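PDB 3PAS: TetR family transcription regulator from Marinobacter aquaeolei, which probably binds DNA through a helix-turn-helix motif and regulates transcription, as other TetR-family proteins do. Local coordinates for residues B[79-84]-B[140-145]; B[129-134]-B[146-151]. All blocks are in the same frame, centred on the assembly; numbering follows the deposited sequence.

Overall arrangement
Both contacts lie in the all-helical C-terminal region of the chain, on the same side of its centre, about 10 Å apart, centre to centre. Along the chain their segments alternate: 79-84, 129-134, 140-145, 146-151. Helix 128-140 supplies one side of contact 2, and the loop that follows it supplies one side of contact 1 before the chain enters helix 148-167, the other side of contact 2. Contact 1 ties that loop to the start of helix 81-98; contact 2 packs the two helices flanking the loop. Ile143 CG2 lies 3.6 Å from Leu151 CD2, so the two contacts adjoin, distant in sequence from the predicted DNA-binding helices.

Contact 1. Residues B[79-84]-B[140-145]; sequences KDLREG and SGLIKP
A small, purely apolar contact joins Leu81, in the first turn of helix 81-98, to Leu142 and Ile143 in the loop between helices 128-140 and 148-167, within the TetR-type C-terminal region. One methyl does most of the work: Leu81 CD2 sits 3.9 Å from Leu142 CD1 and equally 3.9 Å from Ile143 CG1, with Ile143 CD1 just beyond at 4.0 Å. Leu81 CG lies anti to the backbone N (chi1 -177°), a setting that carries this methyl out from the helix start to the loop. Leu142 comes alongside, the two leucines sliding past each other in opposite directions, and its CD1 also approaches Leu81 CB at 4.1 Å. Ile143 instead crosses Leu81 at about a right angle. On the helix side, Asp80 is the N-cap: its OD1 accepts from Glu83 N at 2.9 Å, with an N-H...O angle of 164°, and so ties down the first turn that bears Leu81. On the loop side, Gly141 turns the chain out of helix 128-140 with positive phi (103°), immediately ahead of the two apolar residues. Ile143 is buried, packing also on Trp186 and Val189 of helix 175-189, whereas Leu142 lies at the exposed margin. Next along the loop, Lys144 forms a salt bridge with Asp187 of the second subunit, so this corner borders the dimer interface. With 112 Å² buried, the contact rests on dispersion and the partial burial of aliphatic groups, and no hydrogen bond across the two segments fixes their relative orientation.

Contact 2. Residues B[129-134]-B[146-151]; sequences NLLNAV and VPFPLL
Leu131 and Val134, one helical turn apart on helix 128-140, meet Phe148 and Leu151 from the first turn of helix 148-167. Leu131 CD2 touches the far end of the phenylalanine ring, 3.6 Å from Phe148 CZ and 4.0 Å from Phe148 CE1, approaching obliquely as the two side chains cross at about a right angle. Val134 CG1 comes to the ring edge near its plane, 4.3 Å from Phe148 CE1. The same methyl meets Leu151 CD1 at 3.6 Å, valine and leucine reaching toward each other tip to tip. Leu151 CB also lies 4.3 Å above one face of the Phe148 ring, offset toward its rim, so neighbours on both helices bear on the ring's position. This is helix-helix packing in the C-terminal region of a TetR-type regulator, joining consecutive helices across a short loop, with 138 Å² buried. Phe148 CG stands anti to the backbone N (chi1 -160°), which sends the ring across to helix 128-140. Pro147 occupies the N-cap position, and its carbonyl O accepts from Leu150 N at 2.9 Å in the turn that carries the ring. Farther out, Leu130 packs on Leu85 of helix 81-98 and Leu72 of helix 52-76, while Pro147 and Leu150 rest on His177 and Met184 of the second subunit.

Contact 1. Residues B[79-84]-B[140-145]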
# COMPACT_ATOMS: atom_id res chain seq x y z
N LYS B 79 -11.66 -26.00 -8.33
CA LYS B 79 -12.85 -26.87 -8.22
C LYS B 79 -13.98 -26.23 -7.41
O LYS B 79 -15.09 -26.74 -7.41
CB LYS B 79 -12.49 -28.27 -7.69
CG LYS B 79 -11.58 -29.01 -8.69
CD LYS B 79 -11.23 -30.43 -8.24
CE LYS B 79 -10.44 -31.18 -9.33
NZ LYS B 79 -10.06 -32.60 -8.92
N ASP B 80 -13.69 -25.14 -6.71
CA ASP B 80 -14.72 -24.35 -6.03
C ASP B 80 -14.20 -22.92 -5.91
O ASP B 80 -13.09 -22.65 -6.39
CB ASP B 80 -15.13 -24.94 -4.67
CG ASP B 80 -13.97 -25.07 -3.64
OD1 ASP B 80 -12.89 -24.50 -3.76
OD2 ASP B 80 -14.18 -25.78 -2.64
N LEU B 81 -14.97 -22.01 -5.27
CA LEU B 81 -14.55 -20.59 -5.13
C LEU B 81 -13.21 -20.40 -4.41
O LEU B 81 -12.34 -19.68 -4.89
CB LEU B 81 -15.64 -19.74 -4.42
CG LEU B 81 -15.36 -18.24 -4.29
CD1 LEU B 81 -15.23 -17.51 -5.64
CD2 LEU B 81 -16.47 -17.56 -3.38
N ARG B 82 -13.05 -21.07 -3.28
CA ARG B 82 -11.80 -20.95 -2.55
C ARG B 82 -10.62 -21.44 -3.36
O ARG B 82 -9.58 -20.77 -3.39
CB ARG B 82 -11.87 -21.73 -1.26
CG ARG B 82 -10.68 -21.48 -0.34
CD ARG B 82 -10.72 -22.34 0.91
NE ARG B 82 -9.74 -21.87 1.89
CZ ARG B 82 -8.43 -22.15 1.84
NH1 ARG B 82 -7.93 -22.89 0.87
NH2 ARG B 82 -7.62 -21.65 2.76
N GLU B 83 -10.76 -22.60 -4.01
CA GLU B 83 -9.68 -23.13 -4.88
C GLU B 83 -9.37 -22.22 -6.03
O GLU B 83 -8.21 -22.07 -6.43
CB GLU B 83 -9.99 -24.56 -5.42
CG GLU B 83 -9.66 -25.62 -4.42
CD GLU B 83 -8.14 -25.60 -4.11
OE1 GLU B 83 -7.83 -25.29 -2.94
OE2 GLU B 83 -7.31 -25.85 -5.02
N GLY B 84 -10.41 -21.60 -6.60
CA GLY B 84 -10.23 -20.68 -7.68
C GLY B 84 -9.41 -19.46 -7.23
O GLY B 84 -8.52 -19.00 -7.92
N SER B 140 -23.80 -16.17 -0.24
CA SER B 140 -24.03 -17.61 -0.08
C SER B 140 -23.49 -18.17 1.19
O SER B 140 -23.69 -19.35 1.48
CB SER B 140 -23.40 -18.37 -1.27
OG SER B 140 -21.99 -18.30 -1.16
N GLY B 141 -22.78 -17.36 1.99
CA GLY B 141 -22.17 -17.88 3.23
C GLY B 141 -20.67 -18.12 3.08
O GLY B 141 -20.03 -18.55 4.00
N LEU B 142 -20.10 -17.88 1.91
CA LEU B 142 -18.67 -18.11 1.73
C LEU B 142 -17.78 -16.92 2.08
O LEU B 142 -16.73 -17.08 2.73
CB LEU B 142 -18.37 -18.53 0.27
CG LEU B 142 -18.65 -20.01 0.02
CD1 LEU B 142 -18.45 -20.29 -1.46
CD2 LEU B 142 -17.77 -20.93 0.85
N ILE B 143 -18.15 -15.76 1.58
CA ILE B 143 -17.39 -14.53 1.71
C ILE B 143 -18.22 -13.60 2.58
O ILE B 143 -19.45 -13.50 2.43
CB ILE B 143 -17.18 -13.85 0.36
CG1 ILE B 143 -16.54 -14.80 -0.67
CG2 ILE B 143 -16.34 -12.54 0.48
CD1 ILE B 143 -15.20 -15.23 -0.35
N LYS B 144 -17.56 -12.92 3.50
CA LYS B 144 -18.23 -11.93 4.35
C LYS B 144 -18.94 -10.90 3.46
O LYS B 144 -18.36 -10.43 2.46
CB LYS B 144 -17.20 -11.17 5.17
CG LYS B 144 -16.50 -11.97 6.29
CD LYS B 144 -15.47 -11.09 7.00
CE LYS B 144 -14.83 -11.77 8.21
NZ LYS B 144 -13.82 -12.77 7.84
N PRO B 145 -20.17 -10.52 3.84
CA PRO B 145 -20.97 -9.58 3.03
C PRO B 145 -20.55 -8.15 3.34
O PRO B 145 -21.26 -7.43 4.00
CB PRO B 145 -22.40 -9.90 3.42
CG PRO B 145 -22.27 -10.37 4.89
CD PRO B 145 -20.95 -11.13 4.93

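Contact 2. Residues B[129-134]-B[146-151]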
# COMPACT_ATOMS: atom_id res chain seq x y z
N ASN B 129 -16.35 -12.62 -14.70
CA ASN B 129 -16.54 -13.97 -14.19
C ASN B 129 -15.97 -14.16 -12.79
O ASN B 129 -16.54 -14.91 -11.99
CB ASN B 129 -15.97 -15.03 -15.15
CG ASN B 129 -16.75 -15.11 -16.46
OD1 ASN B 129 -17.93 -14.72 -16.54
ND2 ASN B 129 -16.11 -15.62 -17.49
N LEU B 130 -14.84 -13.52 -12.51
CA LEU B 130 -14.28 -13.57 -11.16
C LEU B 130 -15.10 -12.74 -10.21
O LEU B 130 -15.48 -13.24 -9.15
CB LEU B 130 -12.83 -13.07 -11.12
CG LEU B 130 -12.29 -12.63 -9.72
CD1 LEU B 130 -12.16 -13.78 -8.89
CD2 LEU B 130 -10.94 -11.91 -9.83
N LEU B 131 -15.43 -11.50 -10.60
CA LEU B 131 -16.11 -10.57 -9.73
C LEU B 131 -17.53 -11.03 -9.45
O LEU B 131 -17.99 -10.95 -8.35
CB LEU B 131 -16.10 -9.15 -10.31
CG LEU B 131 -14.72 -8.54 -10.53
CD1 LEU B 131 -14.88 -7.18 -11.30
CD2 LEU B 131 -13.94 -8.39 -9.22
N ASN B 132 -18.22 -11.59 -10.45
CA ASN B 132 -19.57 -12.13 -10.22
C ASN B 132 -19.56 -13.32 -9.26
O ASN B 132 -20.44 -13.46 -8.43
CB ASN B 132 -20.26 -12.49 -11.55
CG ASN B 132 -20.60 -11.26 -12.37
OD1 ASN B 132 -20.75 -10.17 -11.82
ND2 ASN B 132 -20.75 -11.43 -13.70
N ALA B 133 -18.52 -14.15 -9.34
CA ALA B 133 -18.42 -15.33 -8.48
C ALA B 133 -18.14 -14.88 -7.03
O ALA B 133 -18.70 -15.37 -6.02
CB ALA B 133 -17.30 -16.29 -9.01
N VAL B 134 -17.29 -13.87 -6.93
CA VAL B 134 -17.01 -13.32 -5.60
C VAL B 134 -18.28 -12.70 -5.00
O VAL B 134 -18.58 -12.91 -3.83
CB VAL B 134 -15.80 -12.36 -5.63
CG1 VAL B 134 -15.73 -11.53 -4.32
CG2 VAL B 134 -14.53 -13.20 -5.75
N VAL B 146 -19.38 -7.78 2.83
CA VAL B 146 -18.79 -6.50 3.06
C VAL B 146 -18.57 -5.79 1.75
O VAL B 146 -18.49 -6.41 0.70
CB VAL B 146 -17.39 -6.66 3.76
CG1 VAL B 146 -17.59 -7.24 5.11
CG2 VAL B 146 -16.44 -7.47 2.92
N PRO B 147 -18.44 -4.46 1.80
CA PRO B 147 -18.15 -3.67 0.63
C PRO B 147 -16.91 -4.13 -0.09
O PRO B 147 -15.88 -4.52 0.54
CB PRO B 147 -17.93 -2.26 1.18
CG PRO B 147 -18.56 -2.21 2.42
CD PRO B 147 -18.65 -3.61 2.99
N PHE B 148 -16.96 -4.07 -1.42
CA PHE B 148 -15.86 -4.55 -2.20
C PHE B 148 -14.51 -3.95 -1.90
O PHE B 148 -13.50 -4.64 -2.03
CB PHE B 148 -16.11 -4.40 -3.69
CG PHE B 148 -15.22 -5.32 -4.50
CD1 PHE B 148 -15.57 -6.65 -4.68
CD2 PHE B 148 -14.01 -4.85 -5.03
CE1 PHE B 148 -14.75 -7.52 -5.38
CE2 PHE B 148 -13.18 -5.71 -5.75
CZ PHE B 148 -13.55 -7.05 -5.91
N PRO B 149 -14.45 -2.66 -1.55
CA PRO B 149 -13.12 -2.13 -1.24
C PRO B 149 -12.39 -2.91 -0.11
O PRO B 149 -11.14 -2.99 -0.08
CB PRO B 149 -13.42 -0.70 -0.83
CG PRO B 149 -14.67 -0.35 -1.62
CD PRO B 149 -15.47 -1.60 -1.62
N LEU B 150 -13.15 -3.47 0.82
CA LEU B 150 -12.56 -4.31 1.88
C LEU B 150 -12.04 -5.64 1.31
O LEU B 150 -11.00 -6.16 1.75
CB LEU B 150 -13.55 -4.54 3.04
CG LEU B 150 -14.00 -3.30 3.85
CD1 LEU B 150 -14.81 -3.66 5.08
CD2 LEU B 150 -12.78 -2.49 4.26
N LEU B 151 -12.76 -6.23 0.35
CA LEU B 151 -12.32 -7.43 -0.31
C LEU B 151 -11.02 -7.18 -1.07
O LEU B 151 -10.10 -7.99 -0.98
CB LEU B 151 -13.40 -8.01 -1.23
CG LEU B 151 -14.68 -8.49 -0.53
CD1 LEU B 151 -15.62 -9.13 -1.63
CD2 LEU B 151 -14.42 -9.48 0.66